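Local coordinates for capsid protein (Bocavirus gorilla/GBoV1/2009, PDB 7LNK) that builds a T=1 icosahedral parvovirus capsid of sixty copies, the shell that probably encloses the viral single-stranded DNA genome, at residues Y40-I45 and R56-P61; L164-D169 and V296-G301; H138-D143 and E384-C389; M288-P293 and A303-G308. All blocks are in the same frame, centred on the assembly; numbering follows the deposited sequence.

Contact 1 (Y40-I45 and R56-P61)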
loop_
_atom_site.group_PDB
_atom_site.type_symbol
_atom_site.label_atom_id
_atom_site.label_comp_id
_atom_site.label_asym_id
_atom_site.label_seq_id
_atom_site.Cartn_x
_atom_site.Cartn_y
_atom_site.Cartn_z
ATOM N N TYR A 40 -63.073 -89.049 8.257
ATOM C CA TYR A 40 -63.911 -88.699 7.122
ATOM C C TYR A 40 -64.701 -89.925 6.699
ATOM O O TYR A 40 -64.150 -91.024 6.623
ATOM C CB TYR A 40 -63.075 -88.184 5.958
ATOM C CG TYR A 40 -62.517 -86.804 6.146
ATOM C CD1 TYR A 40 -63.196 -85.703 5.675
ATOM C CD2 TYR A 40 -61.344 -86.596 6.827
ATOM C CE1 TYR A 40 -62.697 -84.447 5.836
ATOM C CE2 TYR A 40 -60.842 -85.338 7.000
ATOM C CZ TYR A 40 -61.524 -84.266 6.504
ATOM O OH TYR A 40 -61.033 -82.998 6.671
ATOM N N LYS A 41 -65.985 -89.734 6.438
ATOM C CA LYS A 41 -66.883 -90.813 6.070
ATOM C C LYS A 41 -67.823 -90.317 4.988
ATOM O O LYS A 41 -68.192 -89.144 4.965
ATOM C CB LYS A 41 -67.701 -91.285 7.259
ATOM C CG LYS A 41 -66.908 -91.887 8.378
ATOM C CD LYS A 41 -67.822 -92.190 9.530
ATOM C CE LYS A 41 -67.076 -92.793 10.682
ATOM N NZ LYS A 41 -67.987 -93.020 11.828
ATOM N N THR A 42 -68.205 -91.211 4.090
ATOM C CA THR A 42 -69.186 -90.900 3.058
ATOM C C THR A 42 -70.409 -91.776 3.293
ATOM O O THR A 42 -70.360 -92.986 3.076
ATOM C CB THR A 42 -68.609 -91.118 1.666
ATOM O OG1 THR A 42 -67.447 -90.304 1.502
ATOM C CG2 THR A 42 -69.616 -90.708 0.623
ATOM N N GLU A 43 -71.514 -91.163 3.696
ATOM C CA GLU A 43 -72.741 -91.889 3.981
ATOM C C GLU A 43 -73.783 -91.617 2.910
ATOM O O GLU A 43 -73.806 -90.550 2.295
ATOM C CB GLU A 43 -73.327 -91.505 5.339
ATOM C CG GLU A 43 -72.471 -91.845 6.532
ATOM C CD GLU A 43 -71.488 -90.750 6.854
ATOM O OE1 GLU A 43 -71.442 -89.762 6.093
ATOM O OE2 GLU A 43 -70.783 -90.863 7.877
ATOM N N ILE A 44 -74.642 -92.603 2.687
ATOM C CA ILE A 44 -75.795 -92.465 1.809
ATOM C C ILE A 44 -77.033 -92.410 2.684
ATOM O O ILE A 44 -77.397 -93.411 3.314
ATOM C CB ILE A 44 -75.900 -93.627 0.814
ATOM C CG1 ILE A 44 -74.681 -93.669 -0.091
ATOM C CG2 ILE A 44 -77.142 -93.473 -0.031
ATOM C CD1 ILE A 44 -74.611 -94.899 -0.940
ATOM N N ILE A 45 -77.684 -91.256 2.732
ATOM C CA ILE A 45 -78.995 -91.138 3.351
ATOM C C ILE A 45 -80.037 -91.448 2.287
ATOM O O ILE A 45 -80.097 -90.791 1.243
ATOM C CB ILE A 45 -79.206 -89.758 3.999
ATOM C CG1 ILE A 45 -80.541 -89.713 4.745
ATOM C CG2 ILE A 45 -79.079 -88.632 3.005
ATOM C CD1 ILE A 45 -80.617 -90.650 5.923
ATOM N N ARG A 56 -75.716 -88.256 -1.124
ATOM C CA ARG A 56 -74.382 -88.631 -0.684
ATOM C C ARG A 56 -73.878 -87.532 0.229
ATOM O O ARG A 56 -74.030 -86.349 -0.079
ATOM C CB ARG A 56 -73.425 -88.804 -1.860
ATOM C CG ARG A 56 -73.811 -89.898 -2.793
ATOM C CD ARG A 56 -73.680 -91.237 -2.144
ATOM N NE ARG A 56 -72.305 -91.602 -1.837
ATOM C CZ ARG A 56 -71.480 -92.155 -2.721
ATOM N NH1 ARG A 56 -71.897 -92.384 -3.956
ATOM N NH2 ARG A 56 -70.244 -92.479 -2.375
ATOM N N CYS A 57 -73.291 -87.917 1.348
ATOM C CA CYS A 57 -72.802 -86.954 2.316
ATOM C C CYS A 57 -71.417 -87.375 2.757
ATOM O O CYS A 57 -71.231 -88.493 3.239
ATOM C CB CYS A 57 -73.746 -86.861 3.518
ATOM S SG CYS A 57 -73.296 -85.626 4.749
ATOM N N VAL A 58 -70.447 -86.491 2.586
ATOM C CA VAL A 58 -69.138 -86.664 3.192
ATOM C C VAL A 58 -69.159 -85.921 4.513
ATOM O O VAL A 58 -69.223 -84.689 4.537
ATOM C CB VAL A 58 -68.015 -86.141 2.288
ATOM C CG1 VAL A 58 -66.693 -86.250 3.006
ATOM C CG2 VAL A 58 -67.978 -86.909 0.996
ATOM N N THR A 59 -69.108 -86.660 5.611
ATOM C CA THR A 59 -69.060 -86.074 6.937
ATOM C C THR A 59 -67.615 -86.002 7.402
ATOM O O THR A 59 -66.844 -86.944 7.217
ATOM C CB THR A 59 -69.901 -86.875 7.926
ATOM O OG1 THR A 59 -69.442 -88.228 7.960
ATOM C CG2 THR A 59 -71.347 -86.856 7.527
ATOM N N THR A 60 -67.260 -84.887 8.009
ATOM C CA THR A 60 -65.886 -84.553 8.317
ATOM C C THR A 60 -65.693 -84.477 9.820
ATOM O O THR A 60 -66.656 -84.295 10.570
ATOM C CB THR A 60 -65.515 -83.202 7.701
ATOM O OG1 THR A 60 -66.305 -82.185 8.311
ATOM C CG2 THR A 60 -65.836 -83.202 6.231
ATOM N N PRO A 61 -64.476 -84.633 10.302
ATOM C CA PRO A 61 -64.241 -84.431 11.732
ATOM C C PRO A 61 -64.096 -82.963 12.076
ATOM O O PRO A 61 -63.158 -82.586 12.774
ATOM C CB PRO A 61 -62.927 -85.174 11.966
ATOM C CG PRO A 61 -62.226 -85.049 10.674
ATOM C CD PRO A 61 -63.271 -85.118 9.615
#
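Glu-43 swings CG opposite its own carbonyl carbon (chi1 -64°) and then bends at chi2 (87°), a course that brings its carboxylate over the neighbouring strand to Thr-59. There Thr-59 OG1 donates to Glu-43 OE2 at 3.0 Å, on the syn lone pair, the two side chains crossing at about a right angle. Bends at chi2 and chi3 carry Arg-56 across strand 41-45 on the face of Thr-42 and Ile-44: Ile-44 CD1 lies over one face of the guanidinium, while Thr-42 CG2 meets its edge, 3.5 Å from Arg-56 NH2. The backbones form an antiparallel beta hairpin. Lys-41 and Thr-59 are a hydrogen-bonded pair (Lys-41 N to Thr-59 O 3.0 Å, Thr-59 N to Lys-41 O 2.7 Å), and so are Glu-43 and Cys-57 (Glu-43 N to Cys-57 O 2.7 Å). Thr-42 with Val-58 and Ile-44 with Arg-56 are non-hydrogen-bonded pairs. On its far side strand 55-60 bonds to strand 153-160. Where the hairpin opens, Pro-61 CD sits over the centre of the Tyr-40 ring in a CH-pi contact, 3.5 Å from the centroid, and Thr-60 CG2 approaches Tyr-40 CE1 obliquely. Tyr-40 OH is hydrogen-bonded to Glu-194 and to Leu-193 N. A second subunit borders strand 41-45: its Ser-486 OG bonds to Thr-42 O, and its Tyr-150 ring meets Tyr-40.

Contact 2 (L164-D169 and V296-G301)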
loop_
_atom_site.group_PDB
_atom_site.type_symbol
_atom_site.label_atom_id
_atom_site.label_comp_id
_atom_site.label_asym_id
_atom_site.label_seq_id
_atom_site.Cartn_x
_atom_site.Cartn_y
_atom_site.Cartn_z
ATOM N N LEU A 164 -74.373 -85.870 -6.879
ATOM C CA LEU A 164 -75.803 -86.141 -6.904
ATOM C C LEU A 164 -75.979 -87.651 -6.938
ATOM O O LEU A 164 -75.463 -88.315 -7.838
ATOM C CB LEU A 164 -76.460 -85.486 -8.112
ATOM C CG LEU A 164 -77.985 -85.374 -8.098
ATOM C CD1 LEU A 164 -78.395 -84.180 -8.922
ATOM C CD2 LEU A 164 -78.687 -86.620 -8.565
ATOM N N ASN A 165 -76.706 -88.195 -5.963
ATOM C CA ASN A 165 -76.634 -89.630 -5.710
ATOM C C ASN A 165 -77.271 -90.447 -6.826
ATOM O O ASN A 165 -76.671 -91.412 -7.310
ATOM C CB ASN A 165 -77.288 -89.960 -4.373
ATOM C CG ASN A 165 -76.999 -91.366 -3.926
ATOM O OD1 ASN A 165 -75.943 -91.912 -4.222
ATOM N ND2 ASN A 165 -77.938 -91.968 -3.224
ATOM N N GLU A 166 -78.488 -90.094 -7.244
ATOM C CA GLU A 166 -79.186 -90.918 -8.224
ATOM C C GLU A 166 -78.403 -91.000 -9.528
ATOM O O GLU A 166 -78.555 -91.954 -10.299
ATOM C CB GLU A 166 -80.593 -90.376 -8.469
ATOM C CG GLU A 166 -81.438 -91.235 -9.394
ATOM C CD GLU A 166 -81.772 -92.596 -8.805
ATOM O OE1 GLU A 166 -81.620 -92.781 -7.583
ATOM O OE2 GLU A 166 -82.167 -93.498 -9.567
ATOM N N LEU A 167 -77.552 -90.011 -9.783
ATOM C CA LEU A 167 -76.649 -90.075 -10.923
ATOM C C LEU A 167 -75.472 -91.000 -10.654
ATOM O O LEU A 167 -74.883 -91.547 -11.587
ATOM C CB LEU A 167 -76.155 -88.674 -11.265
ATOM C CG LEU A 167 -76.914 -87.834 -12.285
ATOM C CD1 LEU A 167 -78.337 -87.572 -11.885
ATOM C CD2 LEU A 167 -76.177 -86.527 -12.409
ATOM N N ALA A 168 -75.063 -91.122 -9.400
ATOM C CA ALA A 168 -73.920 -91.942 -9.022
ATOM C C ALA A 168 -74.300 -93.310 -8.466
ATOM O O ALA A 168 -73.424 -94.063 -8.051
ATOM C CB ALA A 168 -73.055 -91.207 -8.008
ATOM N N ASP A 169 -75.582 -93.641 -8.393
ATOM C CA ASP A 169 -75.944 -94.748 -7.516
ATOM C C ASP A 169 -75.754 -96.125 -8.140
ATOM O O ASP A 169 -75.981 -97.120 -7.446
ATOM C CB ASP A 169 -77.383 -94.596 -7.020
ATOM C CG ASP A 169 -78.387 -94.547 -8.135
ATOM O OD1 ASP A 169 -77.987 -94.495 -9.315
ATOM O OD2 ASP A 169 -79.593 -94.580 -7.827
ATOM N N VAL A 296 -77.422 -91.712 -17.808
ATOM C CA VAL A 296 -77.683 -92.081 -16.428
ATOM C C VAL A 296 -78.935 -92.947 -16.380
ATOM O O VAL A 296 -79.762 -92.933 -17.298
ATOM C CB VAL A 296 -77.837 -90.812 -15.568
ATOM C CG1 VAL A 296 -79.078 -90.048 -15.974
ATOM C CG2 VAL A 296 -77.872 -91.142 -14.099
ATOM N N TYR A 297 -79.071 -93.727 -15.315
ATOM C CA TYR A 297 -80.277 -94.505 -15.081
ATOM C C TYR A 297 -81.014 -93.918 -13.887
ATOM O O TYR A 297 -80.444 -93.796 -12.799
ATOM C CB TYR A 297 -79.955 -95.975 -14.836
ATOM C CG TYR A 297 -81.187 -96.787 -14.552
ATOM C CD1 TYR A 297 -82.018 -97.193 -15.579
ATOM C CD2 TYR A 297 -81.537 -97.123 -13.258
ATOM C CE1 TYR A 297 -83.151 -97.923 -15.328
ATOM C CE2 TYR A 297 -82.667 -97.852 -12.998
ATOM C CZ TYR A 297 -83.471 -98.250 -14.036
ATOM O OH TYR A 297 -84.605 -98.981 -13.779
ATOM N N ILE A 298 -82.276 -93.563 -14.086
ATOM C CA ILE A 298 -83.100 -92.966 -13.046
ATOM C C ILE A 298 -84.297 -93.870 -12.815
ATOM O O ILE A 298 -85.159 -94.013 -13.689
ATOM C CB ILE A 298 -83.540 -91.546 -13.418
ATOM C CG1 ILE A 298 -82.328 -90.623 -13.454
ATOM C CG2 ILE A 298 -84.574 -91.041 -12.443
ATOM C CD1 ILE A 298 -82.622 -89.291 -14.024
ATOM N N ASN A 299 -84.345 -94.493 -11.643
ATOM C CA ASN A 299 -85.484 -95.294 -11.224
ATOM C C ASN A 299 -86.456 -94.532 -10.331
ATOM O O ASN A 299 -87.423 -95.121 -9.844
ATOM C CB ASN A 299 -84.999 -96.581 -10.548
ATOM C CG ASN A 299 -84.126 -96.327 -9.344
ATOM O OD1 ASN A 299 -84.301 -95.355 -8.621
ATOM N ND2 ASN A 299 -83.171 -97.216 -9.121
ATOM N N THR A 300 -86.223 -93.244 -10.100
ATOM C CA THR A 300 -87.050 -92.441 -9.212
ATOM C C THR A 300 -87.782 -91.374 -10.014
ATOM O O THR A 300 -87.694 -91.313 -11.243
ATOM C CB THR A 300 -86.209 -91.790 -8.106
ATOM O OG1 THR A 300 -85.204 -90.960 -8.693
ATOM C CG2 THR A 300 -85.544 -92.845 -7.260
ATOM N N GLY A 301 -88.528 -90.534 -9.302
ATOM C CA GLY A 301 -89.162 -89.378 -9.891
ATOM C C GLY A 301 -88.241 -88.178 -9.877
ATOM O O GLY A 301 -87.065 -88.260 -9.522
#
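The carboxylate of Glu-166 and the side-chain amide of Asn-299 are the flat groups here, their planes 58° apart, neither stacked nor coplanar. The carboxylate is met at OE2 from the anti side, where Asn-299 N donates a fairly straight hydrogen bond of 3.2 Å, 27° out of the carboxylate plane. The Thr-300 side chain points back at that of Glu-166, its OG1 3.8 Å from Glu-166 CD and its CG2 3.9 Å from Glu-166 OE1, contacts of packing alone. Asn-299 OD1 is modelled close to Glu-166 OE2, two acceptors facing each other, and at this resolution the rotation of the amide is doubtful. Glu-166 reaches across with CG trans to its backbone N (chi1 -175°) and a bend at chi2. Beside this polar end lies a small apolar one: Val-296 CG2 packs on Leu-167, 3.6 Å from Leu-167 CA and 3.9 Å from Leu-167 CG. Acidic groups gather around the site, with Asp-169, Asp-171 and Glu-181 close to one another or to Glu-166. Such crowding would be expected to favour protonation of one or more of them, or to draw in positive charge. Tyr-297 N gives one of these acids, Glu-181, a hydrogen bond. The contact thus joins the short, weakly bonded helix 165-168 to the loop that runs from strand 287-291 to strand 306-308, with helix 179-186 touching both Ala-168 and Val-296, and Met-348 of a third subunit packing on Leu-167.

Contact 3 (H138-D143 and E384-C389)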
loop_
_atom_site.group_PDB
_atom_site.type_symbol
_atom_site.label_atom_id
_atom_site.label_comp_id
_atom_site.label_asym_id
_atom_site.label_seq_id
_atom_site.Cartn_x
_atom_site.Cartn_y
_atom_site.Cartn_z
ATOM N N HIS A 138 -75.549 -72.850 4.674
ATOM C CA HIS A 138 -76.627 -72.688 3.722
ATOM C C HIS A 138 -77.698 -71.845 4.387
ATOM O O HIS A 138 -77.859 -71.902 5.610
ATOM C CB HIS A 138 -77.197 -74.041 3.279
ATOM C CG HIS A 138 -78.227 -73.942 2.203
ATOM N ND1 HIS A 138 -79.565 -73.756 2.469
ATOM C CD2 HIS A 138 -78.109 -73.943 0.857
ATOM C CE1 HIS A 138 -80.231 -73.688 1.332
ATOM N NE2 HIS A 138 -79.370 -73.794 0.339
ATOM N N PRO A 139 -78.405 -71.021 3.624
ATOM C CA PRO A 139 -79.443 -70.182 4.220
ATOM C C PRO A 139 -80.461 -70.994 5.001
ATOM O O PRO A 139 -80.775 -72.134 4.658
ATOM C CB PRO A 139 -80.075 -69.506 3.006
ATOM C CG PRO A 139 -78.991 -69.438 2.043
ATOM C CD PRO A 139 -78.135 -70.635 2.232
ATOM N N TRP A 140 -80.968 -70.383 6.066
ATOM C CA TRP A 140 -82.011 -70.886 6.949
ATOM C C TRP A 140 -81.588 -72.115 7.735
ATOM O O TRP A 140 -82.444 -72.895 8.150
ATOM C CB TRP A 140 -83.292 -71.208 6.179
ATOM C CG TRP A 140 -83.897 -70.021 5.531
ATOM C CD1 TRP A 140 -83.752 -69.642 4.236
ATOM C CD2 TRP A 140 -84.714 -69.031 6.150
ATOM N NE1 TRP A 140 -84.443 -68.488 4.001
ATOM C CE2 TRP A 140 -85.042 -68.089 5.163
ATOM C CE3 TRP A 140 -85.208 -68.853 7.442
ATOM C CZ2 TRP A 140 -85.837 -66.987 5.426
ATOM C CZ3 TRP A 140 -85.995 -67.754 7.697
ATOM C CH2 TRP A 140 -86.302 -66.838 6.698
ATOM N N ASP A 141 -80.295 -72.311 7.952
ATOM C CA ASP A 141 -79.833 -73.392 8.804
ATOM C C ASP A 141 -79.941 -73.003 10.270
ATOM O O ASP A 141 -79.899 -71.826 10.629
ATOM C CB ASP A 141 -78.392 -73.759 8.474
ATOM C CG ASP A 141 -78.266 -74.472 7.156
ATOM O OD1 ASP A 141 -79.302 -74.915 6.623
ATOM O OD2 ASP A 141 -77.130 -74.606 6.661
ATOM N N GLU A 142 -80.066 -74.012 11.123
ATOM C CA GLU A 142 -80.129 -73.797 12.559
ATOM C C GLU A 142 -78.760 -73.787 13.219
ATOM O O GLU A 142 -78.679 -73.679 14.444
ATOM C CB GLU A 142 -81.005 -74.864 13.209
ATOM C CG GLU A 142 -82.450 -74.745 12.825
ATOM C CD GLU A 142 -83.303 -75.820 13.437
ATOM O OE1 GLU A 142 -82.742 -76.773 14.009
ATOM O OE2 GLU A 142 -84.540 -75.710 13.351
ATOM N N ASP A 143 -77.692 -73.904 12.443
ATOM C CA ASP A 143 -76.333 -73.867 12.955
ATOM C C ASP A 143 -75.890 -72.475 13.380
ATOM O O ASP A 143 -74.788 -72.327 13.910
ATOM C CB ASP A 143 -75.376 -74.442 11.908
ATOM C CG ASP A 143 -75.385 -73.666 10.609
ATOM O OD1 ASP A 143 -75.991 -72.584 10.552
ATOM O OD2 ASP A 143 -74.785 -74.147 9.629
ATOM N N GLU A 384 -85.183 -62.360 11.493
ATOM C CA GLU A 384 -84.734 -63.708 11.168
ATOM C C GLU A 384 -84.850 -63.919 9.664
ATOM O O GLU A 384 -85.901 -64.224 9.110
ATOM C CB GLU A 384 -85.569 -64.732 11.924
ATOM C CG GLU A 384 -85.483 -64.617 13.428
ATOM C CD GLU A 384 -86.441 -63.585 13.965
ATOM O OE1 GLU A 384 -87.150 -62.973 13.144
ATOM O OE2 GLU A 384 -86.462 -63.357 15.191
ATOM N N HIS A 385 -83.705 -63.775 9.021
ATOM C CA HIS A 385 -83.388 -64.177 7.670
ATOM C C HIS A 385 -81.905 -64.460 7.594
ATOM O O HIS A 385 -81.119 -63.878 8.347
ATOM C CB HIS A 385 -83.779 -63.127 6.621
ATOM C CG HIS A 385 -85.210 -63.197 6.207
ATOM N ND1 HIS A 385 -86.242 -62.739 6.990
ATOM C CD2 HIS A 385 -85.775 -63.648 5.065
ATOM C CE1 HIS A 385 -87.386 -62.934 6.361
ATOM N NE2 HIS A 385 -87.129 -63.480 5.189
ATOM N N PRO A 386 -81.493 -65.329 6.685
ATOM C CA PRO A 386 -80.089 -65.355 6.284
ATOM C C PRO A 386 -79.696 -63.996 5.733
ATOM O O PRO A 386 -80.468 -63.357 5.018
ATOM C CB PRO A 386 -80.060 -66.429 5.201
ATOM C CG PRO A 386 -81.201 -67.288 5.528
ATOM C CD PRO A 386 -82.264 -66.414 6.069
ATOM N N ILE A 387 -78.500 -63.543 6.084
ATOM C CA ILE A 387 -78.019 -62.291 5.523
ATOM C C ILE A 387 -77.552 -62.512 4.092
ATOM O O ILE A 387 -77.908 -61.761 3.180
ATOM C CB ILE A 387 -76.895 -61.710 6.392
ATOM C CG1 ILE A 387 -77.394 -61.447 7.799
ATOM C CG2 ILE A 387 -76.401 -60.416 5.799
ATOM C CD1 ILE A 387 -76.296 -61.127 8.749
ATOM N N TRP A 388 -76.771 -63.564 3.874
ATOM C CA TRP A 388 -76.161 -63.835 2.586
ATOM C C TRP A 388 -76.351 -65.295 2.214
ATOM O O TRP A 388 -76.747 -66.124 3.032
ATOM C CB TRP A 388 -74.666 -63.513 2.583
ATOM C CG TRP A 388 -73.891 -64.269 3.607
ATOM C CD1 TRP A 388 -73.374 -65.517 3.480
ATOM C CD2 TRP A 388 -73.478 -63.796 4.889
ATOM N NE1 TRP A 388 -72.709 -65.873 4.617
ATOM C CE2 TRP A 388 -72.753 -64.828 5.498
ATOM C CE3 TRP A 388 -73.665 -62.604 5.586
ATOM C CZ2 TRP A 388 -72.215 -64.706 6.771
ATOM C CZ3 TRP A 388 -73.136 -62.490 6.846
ATOM C CH2 TRP A 388 -72.419 -63.531 7.428
ATOM N N CYS A 389 -76.066 -65.599 0.952
ATOM C CA CYS A 389 -75.922 -66.968 0.493
ATOM C C CYS A 389 -74.740 -67.039 -0.456
ATOM O O CYS A 389 -74.223 -66.023 -0.922
ATOM C CB CYS A 389 -77.192 -67.494 -0.181
ATOM S SG CYS A 389 -77.831 -66.538 -1.542
#
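Aromatic and CH-pi contacts gather on the Trp-140 indole. Pro-386 CD stands over its five-membered ring, 3.5 Å from the centroid and 18° off the normal, with the two side chains crossing at about a right angle. The far edge of the same indole points at the face of His-385 in a T-shaped (edge-to-face) pair, the centroids of its six-membered ring and the imidazole 4.8 Å apart, planes at 63°; Trp-140 CH2 lies over the middle of the imidazole. Apolar contacts come from the neighbouring proline: Pro-139 CB touches Pro-386 CG at 3.5 Å, and Pro-139 CG touches Cys-389 CB at 3.5 Å. No hydrogen bond crosses between the segments, so rings and methylene groups carry the contact. It lies near the centre of the chain, between the loop joining strands 123-128 and 153-160 and the lead-in and first residues of strand 388-390, which pairs in parallel with strand 407-409. The loop makes a type II beta turn from His-138 to Asp-141, with Trp-140 at its third position and a positive phi (66°). Hydrogen bonds stay within or outside the segments. His-138 ND1 donates to Pro-139 O at 3.0 Å, on a carbonyl lone pair but tilted from the imidazole plane; His-385 ND1 is paired with Thr-382 OG1, and Trp-140 NE1 weakly with Asp-404. A third subunit supplies the charged contacts: its Arg-239 makes a cation-pi interaction with Trp-140, and its Lys-261 and Arg-255 form salt bridges to Asp-141 and Glu-142.

Contact 4 (M288-P293 and A303-G308)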
loop_
_atom_site.group_PDB
_atom_site.type_symbol
_atom_site.label_atom_id
_atom_site.label_comp_id
_atom_site.label_asym_id
_atom_site.label_seq_id
_atom_site.Cartn_x
_atom_site.Cartn_y
_atom_site.Cartn_z
ATOM N N MET A 288 -88.919 -78.502 -9.294
ATOM C CA MET A 288 -87.632 -79.167 -9.149
ATOM C C MET A 288 -86.663 -78.660 -10.199
ATOM O O MET A 288 -86.977 -78.674 -11.392
ATOM C CB MET A 288 -87.764 -80.682 -9.283
ATOM C CG MET A 288 -88.485 -81.315 -8.157
ATOM S SD MET A 288 -87.510 -81.095 -6.675
ATOM C CE MET A 288 -88.590 -81.843 -5.490
ATOM N N VAL A 289 -85.490 -78.226 -9.761
ATOM C CA VAL A 289 -84.377 -77.973 -10.661
ATOM C C VAL A 289 -83.522 -79.229 -10.683
ATOM O O VAL A 289 -82.931 -79.615 -9.669
ATOM C CB VAL A 289 -83.580 -76.724 -10.254
ATOM C CG1 VAL A 289 -84.433 -75.491 -10.426
ATOM C CG2 VAL A 289 -83.139 -76.804 -8.824
ATOM N N CYS A 290 -83.484 -79.891 -11.829
ATOM C CA CYS A 290 -82.888 -81.205 -11.949
ATOM C C CYS A 290 -81.714 -81.160 -12.913
ATOM O O CYS A 290 -81.627 -80.287 -13.777
ATOM C CB CYS A 290 -83.916 -82.225 -12.436
ATOM S SG CYS A 290 -85.297 -82.476 -11.322
ATOM N N THR A 291 -80.797 -82.103 -12.738
ATOM C CA THR A 291 -79.750 -82.370 -13.712
ATOM C C THR A 291 -79.845 -83.834 -14.096
ATOM O O THR A 291 -79.866 -84.705 -13.224
ATOM C CB THR A 291 -78.354 -82.054 -13.169
ATOM O OG1 THR A 291 -78.111 -82.827 -11.992
ATOM C CG2 THR A 291 -78.229 -80.585 -12.842
ATOM N N LYS A 292 -79.921 -84.099 -15.393
ATOM C CA LYS A 292 -80.131 -85.450 -15.907
ATOM C C LYS A 292 -79.281 -85.637 -17.150
ATOM O O LYS A 292 -79.769 -85.537 -18.281
ATOM C CB LYS A 292 -81.612 -85.689 -16.192
ATOM C CG LYS A 292 -81.984 -87.067 -16.660
ATOM C CD LYS A 292 -83.489 -87.146 -16.810
ATOM C CE LYS A 292 -83.940 -88.499 -17.297
ATOM N NZ LYS A 292 -85.421 -88.553 -17.399
ATOM N N PRO A 293 -77.985 -85.882 -16.978
ATOM C CA PRO A 293 -77.134 -86.180 -18.131
ATOM C C PRO A 293 -77.633 -87.409 -18.871
ATOM O O PRO A 293 -78.298 -88.275 -18.306
ATOM C CB PRO A 293 -75.764 -86.432 -17.498
ATOM C CG PRO A 293 -75.806 -85.672 -16.237
ATOM C CD PRO A 293 -77.203 -85.805 -15.737
ATOM N N ALA A 303 -87.983 -85.646 -7.981
ATOM C CA ALA A 303 -87.327 -85.492 -6.694
ATOM C C ALA A 303 -86.294 -86.591 -6.512
ATOM O O ALA A 303 -86.578 -87.775 -6.712
ATOM C CB ALA A 303 -88.351 -85.527 -5.565
ATOM N N GLY A 304 -85.095 -86.198 -6.128
ATOM C CA GLY A 304 -84.004 -87.108 -5.910
ATOM C C GLY A 304 -82.957 -87.131 -7.001
ATOM O O GLY A 304 -81.822 -87.529 -6.725
ATOM N N TYR A 305 -83.290 -86.750 -8.230
ATOM C CA TYR A 305 -82.277 -86.211 -9.126
ATOM C C TYR A 305 -82.308 -84.688 -9.210
ATOM O O TYR A 305 -81.584 -84.110 -10.024
ATOM C CB TYR A 305 -82.316 -86.881 -10.507
ATOM C CG TYR A 305 -83.531 -86.756 -11.378
ATOM C CD1 TYR A 305 -83.642 -85.732 -12.297
ATOM C CD2 TYR A 305 -84.522 -87.713 -11.345
ATOM C CE1 TYR A 305 -84.729 -85.640 -13.121
ATOM C CE2 TYR A 305 -85.611 -87.631 -12.167
ATOM C CZ TYR A 305 -85.714 -86.591 -13.051
ATOM O OH TYR A 305 -86.810 -86.508 -13.871
ATOM N N GLY A 306 -83.142 -84.024 -8.410
ATOM C CA GLY A 306 -83.198 -82.576 -8.442
ATOM C C GLY A 306 -83.508 -81.968 -7.090
ATOM O O GLY A 306 -83.838 -82.660 -6.128
ATOM N N SER A 307 -83.386 -80.644 -7.035
ATOM C CA SER A 307 -83.580 -79.869 -5.819
ATOM C C SER A 307 -84.844 -79.031 -5.923
ATOM O O SER A 307 -85.161 -78.497 -6.986
ATOM C CB SER A 307 -82.389 -78.951 -5.551
ATOM O OG SER A 307 -81.219 -79.693 -5.279
ATOM N N GLY A 308 -85.566 -78.923 -4.811
ATOM C CA GLY A 308 -86.794 -78.153 -4.795
ATOM C C GLY A 308 -86.525 -76.665 -4.816
ATOM O O GLY A 308 -85.674 -76.167 -4.076
#
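Within the chain, strands 287-291 and 306-308, joined by a long loop, form a two-stranded antiparallel sheet that holds this contact. Val-289 and Ser-307 are its hydrogen-bonded pair: Val-289 N to Ser-307 O is 2.8 Å and Ser-307 N to Val-289 O 2.9 Å, the second donor tilted 34° from the carbonyl plane. A further bond, Thr-291 N to Tyr-305 O, is weak. Met-288 with Gly-308 and Cys-290 with Gly-306 are non-hydrogen-bonded pairs. Gly-306 lets Cys-290 SG lie 3.6 Å from its CA, where a side chain would collide with the sulfur; Met-288 SD lies 3.5 Å from Gly-308 N. A bend at chi2 (-65°) turns Met-288 across the partner strand until its CE meets Ala-303 CB at 3.7 Å. Cys-290 also engages Tyr-305 obliquely, CB touching Tyr-305 CD1 at 3.5 Å and SG standing 4.3 Å from the ring centroid, a sulfur-aromatic contact. The extended Lys-292 side chain passes the same ring obliquely, CD nearest Tyr-305 CE1. At the end of that ring, Tyr-305 OH is hydrogen-bonded to Tyr-355 OH of a third subunit. Residues 288-291 pair in antiparallel fashion with a strand of that subunit as well, so strand 287-291 has a partner along both edges. Such a beta hairpin, continued by a strand of another chain, is intersubunit sheet extension, here between copies of the capsid protein.

Contacts 1, 2 and 4 lie within 21 Å of one another, centre to centre. Contact 1 touches contact 2 through Asn-165, against Arg-56 and Ile-44. Contacts 2 and 4 are closest, centres 10 Å apart: Leu-164 packs on Thr-291 and Tyr-305, and residues 296-301 of contact 2 fall between the two segments of contact 4, so the segments alternate along the chain. Contact 3 sits deeper, 3 Å from the chain's centre and 22 to 29 Å from the others; contact 1 precedes it, while contacts 2 and 4 fall in the sequence between its segments. All four also touch the third subunit, so the same regions organise the monomer and join copies in the capsid.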